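Local coordinates for protein 3-keto-5-aminohexanoate cleavage enzyme (Ralstonia eutropha, PDB 3C6C) that probably cleaves 3-keto-5-aminohexanoate or a related beta-keto acid, using a divalent metal ion held in a TIM-barrel fold, at residues A[51-63]-A[280-292]. Residues are numbered along the deposited sequence; the frame is centred on the assembly and turned at random. Where two conformers were deposited one is given.
Sequences ADACVEAAKAGAS and ATNGQLVERARTV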
loop_
_atom_site.group_PDB
_atom_site.type_symbol
_atom_site.label_atom_id
_atom_site.label_comp_id
_atom_site.label_asym_id
_atom_site.label_seq_id
_atom_site.Cartn_x
_atom_site.Cartn_y
_atom_site.Cartn_z
ATOM N N ALA A 51 -0.939 -38.620 -14.934
ATOM C CA ALA A 51 -1.801 -38.314 -16.079
ATOM C C ALA A 51 -3.254 -38.343 -15.641
ATOM O O ALA A 51 -4.038 -37.463 -15.990
ATOM C CB ALA A 51 -1.558 -39.295 -17.287
ATOM N N ASP A 52 -3.618 -39.372 -14.883
ATOM C CA ASP A 52 -5.006 -39.518 -14.416
ATOM C C ASP A 52 -5.413 -38.261 -13.630
ATOM O O ASP A 52 -6.531 -37.763 -13.748
ATOM C CB ASP A 52 -5.183 -40.757 -13.499
ATOM C CG ASP A 52 -5.254 -42.082 -14.279
ATOM O OD1 ASP A 52 -5.310 -42.060 -15.526
ATOM O OD2 ASP A 52 -5.234 -43.147 -13.608
ATOM N N ALA A 53 -4.465 -37.733 -12.865
ATOM C CA ALA A 53 -4.703 -36.558 -11.998
ATOM C C ALA A 53 -4.901 -35.312 -12.864
ATOM O O ALA A 53 -5.710 -34.450 -12.551
ATOM C CB ALA A 53 -3.542 -36.361 -10.991
ATOM N N CYS A 54 -4.162 -35.230 -13.971
ATOM C CA CYS A 54 -4.324 -34.108 -14.918
ATOM C C CYS A 54 -5.708 -34.126 -15.523
ATOM O O CYS A 54 -6.345 -33.095 -15.695
ATOM C CB CYS A 54 -3.267 -34.143 -16.049
ATOM S SG CYS A 54 -1.562 -33.919 -15.497
ATOM N N VAL A 55 -6.152 -35.327 -15.884
ATOM C CA VAL A 55 -7.465 -35.502 -16.510
ATOM C C VAL A 55 -8.588 -35.174 -15.525
ATOM O O VAL A 55 -9.558 -34.514 -15.870
ATOM C CB VAL A 55 -7.618 -36.926 -17.131
ATOM C CG1 VAL A 55 -9.077 -37.179 -17.599
ATOM C CG2 VAL A 55 -6.634 -37.081 -18.320
ATOM N N GLU A 56 -8.426 -35.639 -14.308
ATOM C CA GLU A 56 -9.356 -35.359 -13.199
ATOM C C GLU A 56 -9.482 -33.847 -12.956
ATOM O O GLU A 56 -10.581 -33.286 -12.808
ATOM C CB GLU A 56 -8.839 -36.062 -11.930
ATOM C CG GLU A 56 -9.601 -35.810 -10.634
ATOM C CD GLU A 56 -8.871 -36.441 -9.461
ATOM O OE1 GLU A 56 -8.889 -37.687 -9.331
ATOM O OE2 GLU A 56 -8.254 -35.728 -8.677
ATOM N N ALA A 57 -8.337 -33.182 -12.952
ATOM C CA ALA A 57 -8.309 -31.724 -12.796
ATOM C C ALA A 57 -9.038 -31.035 -13.960
ATOM O O ALA A 57 -9.852 -30.141 -13.761
ATOM C CB ALA A 57 -6.866 -31.191 -12.669
ATOM N N ALA A 58 -8.772 -31.512 -15.180
ATOM C CA ALA A 58 -9.410 -30.955 -16.382
ATOM C C ALA A 58 -10.927 -31.070 -16.288
ATOM O O ALA A 58 -11.682 -30.137 -16.562
ATOM C CB ALA A 58 -8.891 -31.670 -17.667
ATOM N N LYS A 59 -11.372 -32.255 -15.892
ATOM C CA LYS A 59 -12.793 -32.539 -15.850
ATOM C C LYS A 59 -13.498 -31.675 -14.803
ATOM O O LYS A 59 -14.684 -31.380 -14.905
ATOM C CB LYS A 59 -13.060 -34.027 -15.604
ATOM C CG LYS A 59 -12.839 -34.869 -16.828
ATOM C CD LYS A 59 -12.982 -36.343 -16.495
ATOM C CE LYS A 59 -12.774 -37.254 -17.704
ATOM N NZ LYS A 59 -12.780 -38.697 -17.270
ATOM N N ALA A 60 -12.745 -31.276 -13.788
ATOM C CA ALA A 60 -13.275 -30.397 -12.729
ATOM C C ALA A 60 -13.257 -28.907 -13.140
ATOM O O ALA A 60 -13.826 -28.061 -12.446
ATOM C CB ALA A 60 -12.532 -30.601 -11.419
ATOM N N GLY A 61 -12.596 -28.620 -14.262
ATOM C CA GLY A 61 -12.547 -27.295 -14.870
ATOM C C GLY A 61 -11.189 -26.603 -14.992
ATOM O O GLY A 61 -11.102 -25.447 -15.393
ATOM N N ALA A 62 -10.116 -27.299 -14.668
ATOM C CA ALA A 62 -8.766 -26.711 -14.753
ATOM C C ALA A 62 -8.394 -26.361 -16.197
ATOM O O ALA A 62 -8.704 -27.090 -17.138
ATOM C CB ALA A 62 -7.709 -27.611 -14.112
ATOM N N SER A 63 -7.709 -25.233 -16.322
ATOM C CA SER A 63 -7.270 -24.697 -17.618
ATOM C C SER A 63 -5.942 -25.326 -18.060
ATOM O O SER A 63 -5.701 -25.547 -19.244
ATOM C CB SER A 63 -7.066 -23.175 -17.558
ATOM O OG SER A 63 -8.048 -22.516 -16.759
ATOM N N ALA A 280 -7.180 -34.308 0.354
ATOM C CA ALA A 280 -7.852 -33.918 -0.903
ATOM C C ALA A 280 -7.393 -34.726 -2.108
ATOM O O ALA A 280 -6.272 -35.241 -2.172
ATOM C CB ALA A 280 -7.610 -32.421 -1.200
ATOM N N THR A 281 -8.280 -34.799 -3.089
ATOM C CA THR A 281 -7.862 -35.069 -4.463
ATOM C C THR A 281 -7.639 -33.741 -5.211
ATOM O O THR A 281 -8.148 -32.687 -4.833
ATOM C CB THR A 281 -8.917 -35.894 -5.252
ATOM O OG1 THR A 281 -10.053 -35.055 -5.551
ATOM C CG2 THR A 281 -9.346 -37.222 -4.483
ATOM N N ASN A 282 -6.908 -33.815 -6.315
ATOM C CA ASN A 282 -6.704 -32.648 -7.176
ATOM C C ASN A 282 -8.033 -32.117 -7.665
ATOM O O ASN A 282 -8.276 -30.922 -7.620
ATOM C CB ASN A 282 -5.781 -32.945 -8.347
ATOM C CG ASN A 282 -4.322 -32.930 -7.945
ATOM O OD1 ASN A 282 -3.776 -31.878 -7.611
ATOM N ND2 ASN A 282 -3.681 -34.101 -7.987
ATOM N N GLY A 283 -8.925 -33.019 -8.060
ATOM C CA GLY A 283 -10.256 -32.621 -8.522
ATOM C C GLY A 283 -11.036 -31.832 -7.506
ATOM O O GLY A 283 -11.712 -30.846 -7.810
ATOM N N GLN A 284 -10.925 -32.256 -6.261
ATOM C CA GLN A 284 -11.671 -31.580 -5.197
ATOM C C GLN A 284 -11.148 -30.150 -5.000
ATOM O O GLN A 284 -11.889 -29.212 -4.767
ATOM C CB GLN A 284 -11.577 -32.384 -3.897
ATOM C CG GLN A 284 -12.418 -33.604 -3.956
ATOM C CD GLN A 284 -12.117 -34.607 -2.866
ATOM O OE1 GLN A 284 -11.156 -34.478 -2.121
ATOM N NE2 GLN A 284 -12.944 -35.647 -2.801
ATOM N N LEU A 285 -9.850 -30.005 -5.105
ATOM C CA LEU A 285 -9.195 -28.694 -4.928
ATOM C C LEU A 285 -9.597 -27.751 -6.055
ATOM O O LEU A 285 -9.907 -26.589 -5.830
ATOM C CB LEU A 285 -7.674 -28.830 -4.826
ATOM C CG LEU A 285 -7.123 -29.564 -3.598
ATOM C CD1 LEU A 285 -5.584 -29.694 -3.705
ATOM C CD2 LEU A 285 -7.575 -28.892 -2.251
ATOM N N VAL A 286 -9.617 -28.286 -7.278
ATOM C CA VAL A 286 -10.054 -27.530 -8.446
ATOM C C VAL A 286 -11.513 -27.121 -8.279
ATOM O O VAL A 286 -11.903 -25.995 -8.566
ATOM C CB VAL A 286 -9.852 -28.320 -9.778
ATOM C CG1 VAL A 286 -10.514 -27.571 -10.939
ATOM C CG2 VAL A 286 -8.330 -28.536 -10.104
ATOM N N GLU A 287 -12.335 -28.051 -7.810
ATOM C CA GLU A 287 -13.778 -27.796 -7.669
ATOM C C GLU A 287 -14.026 -26.680 -6.676
ATOM O O GLU A 287 -14.833 -25.765 -6.899
ATOM C CB GLU A 287 -14.503 -29.061 -7.224
ATOM C CG GLU A 287 -15.960 -28.855 -6.931
ATOM C CD GLU A 287 -16.630 -30.146 -6.431
ATOM O OE1 GLU A 287 -15.906 -31.047 -5.919
ATOM O OE2 GLU A 287 -17.874 -30.243 -6.556
ATOM N N ARG A 288 -13.259 -26.699 -5.602
ATOM C CA ARG A 288 -13.412 -25.697 -4.527
ATOM C C ARG A 288 -13.057 -24.304 -5.034
ATOM O O ARG A 288 -13.775 -23.339 -4.802
ATOM C CB ARG A 288 -12.579 -26.063 -3.287
ATOM C CG ARG A 288 -12.485 -24.969 -2.211
ATOM C CD ARG A 288 -12.172 -25.568 -0.826
ATOM N NE ARG A 288 -13.219 -26.538 -0.527
ATOM C CZ ARG A 288 -13.318 -27.264 0.578
ATOM N NH1 ARG A 288 -12.403 -27.187 1.528
ATOM N NH2 ARG A 288 -14.342 -28.093 0.710
ATOM N N ALA A 289 -11.947 -24.231 -5.754
ATOM C CA ALA A 289 -11.432 -22.954 -6.294
ATOM C C ALA A 289 -12.419 -22.382 -7.327
ATOM O O ALA A 289 -12.753 -21.194 -7.353
ATOM C CB ALA A 289 -10.007 -23.168 -6.907
ATOM N N ARG A 290 -12.926 -23.295 -8.138
ATOM C CA ARG A 290 -13.893 -22.943 -9.202
ATOM C C ARG A 290 -15.171 -22.353 -8.621
ATOM O O ARG A 290 -15.701 -21.327 -9.099
ATOM C CB ARG A 290 -14.175 -24.137 -10.112
ATOM C CG ARG A 290 -15.259 -23.858 -11.136
ATOM C CD ARG A 290 -15.394 -25.027 -12.049
ATOM N NE ARG A 290 -16.609 -24.925 -12.841
ATOM C CZ ARG A 290 -17.036 -25.873 -13.661
ATOM N NH1 ARG A 290 -16.325 -26.977 -13.831
ATOM N NH2 ARG A 290 -18.158 -25.696 -14.339
ATOM N N THR A 291 -15.644 -22.994 -7.559
ATOM C CA THR A 291 -16.837 -22.537 -6.845
ATOM C C THR A 291 -16.664 -21.118 -6.290
ATOM O O THR A 291 -17.523 -20.250 -6.449
ATOM C CB THR A 291 -17.238 -23.532 -5.740
ATOM O OG1 THR A 291 -17.647 -24.763 -6.350
ATOM C CG2 THR A 291 -18.385 -22.967 -4.886
ATOM N N VAL A 292 -15.516 -20.881 -5.673
ATOM C CA VAL A 292 -15.192 -19.564 -5.146
ATOM C C VAL A 292 -15.179 -18.514 -6.268
ATOM O O VAL A 292 -15.832 -17.464 -6.185
ATOM C CB VAL A 292 -13.868 -19.548 -4.325
ATOM C CG1 VAL A 292 -13.457 -18.073 -4.050
ATOM C CG2 VAL A 292 -14.029 -20.365 -2.995
HETATM O O HOH W 1 -5.748 -36.270 -7.638
HETATM O O HOH W 2 -17.097 -30.121 -14.000
#
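Val-286 wedges its two methyl groups against Ala-57 and Ala-60 of helix 51-60 and Ala-62 just beyond its end, a worked example of how small residues let neighbouring barrel helices pack closely. Its CG1, anti to the backbone N (chi1 172°), lies 3.7 Å from Ala-60 CB, while CG2 meets Ala-57 CB at 4.0 Å and, more distantly, Ala-62 CB. One turn before Val-286, Gly-283 brings no side chain into the interface, and the backbones come within 4.8 Å, measured between Ala-57 CA and Gly-283 CA; Glu-56 CG packs over Gly-283 CA at 3.9 Å. The axes pass 8.1 Å apart and cross at only -23°, so the two helices run nearly parallel.

Polar bonds flank this tight centre. At the start of helix 282-292, capped by a capping box in which Gln-284 N gives to Thr-281 OG1 and Thr-281 N to Gln-284 OE1, Glu-56 OE2 accepts from Gly-283 N at 2.9 Å on its anti side. A water donates to the same OE2 and accepts from Asn-282 N and ND2. The carboxylate thus faces the amino end of a helix, whose dipole would be expected to stabilise its negative charge. At the other end, where Gly-61 closes helix 51-60 in a Schellman motif, the looser, more open side is spanned by the extended, partly exposed Arg-290: NH1 bonds to Ala-60 O at 3.1 Å, the oxygen lying in the guanidinium plane but the donor above the carbonyl plane. A second water links this NH1 weakly to Lys-59 O, and NE forms a salt bridge with Glu-294.

Beneath the pair runs barrel strand 23-29, whose Cys-28 touches Ala-57, Asn-282 and Val-286; Asn-282 ND2 also bonds to Val-30 O. Helix 81-92 packs on Ala-51 and Cys-54, and helix 250-260 on Leu-285, continuing the TIM barrel's helical layer.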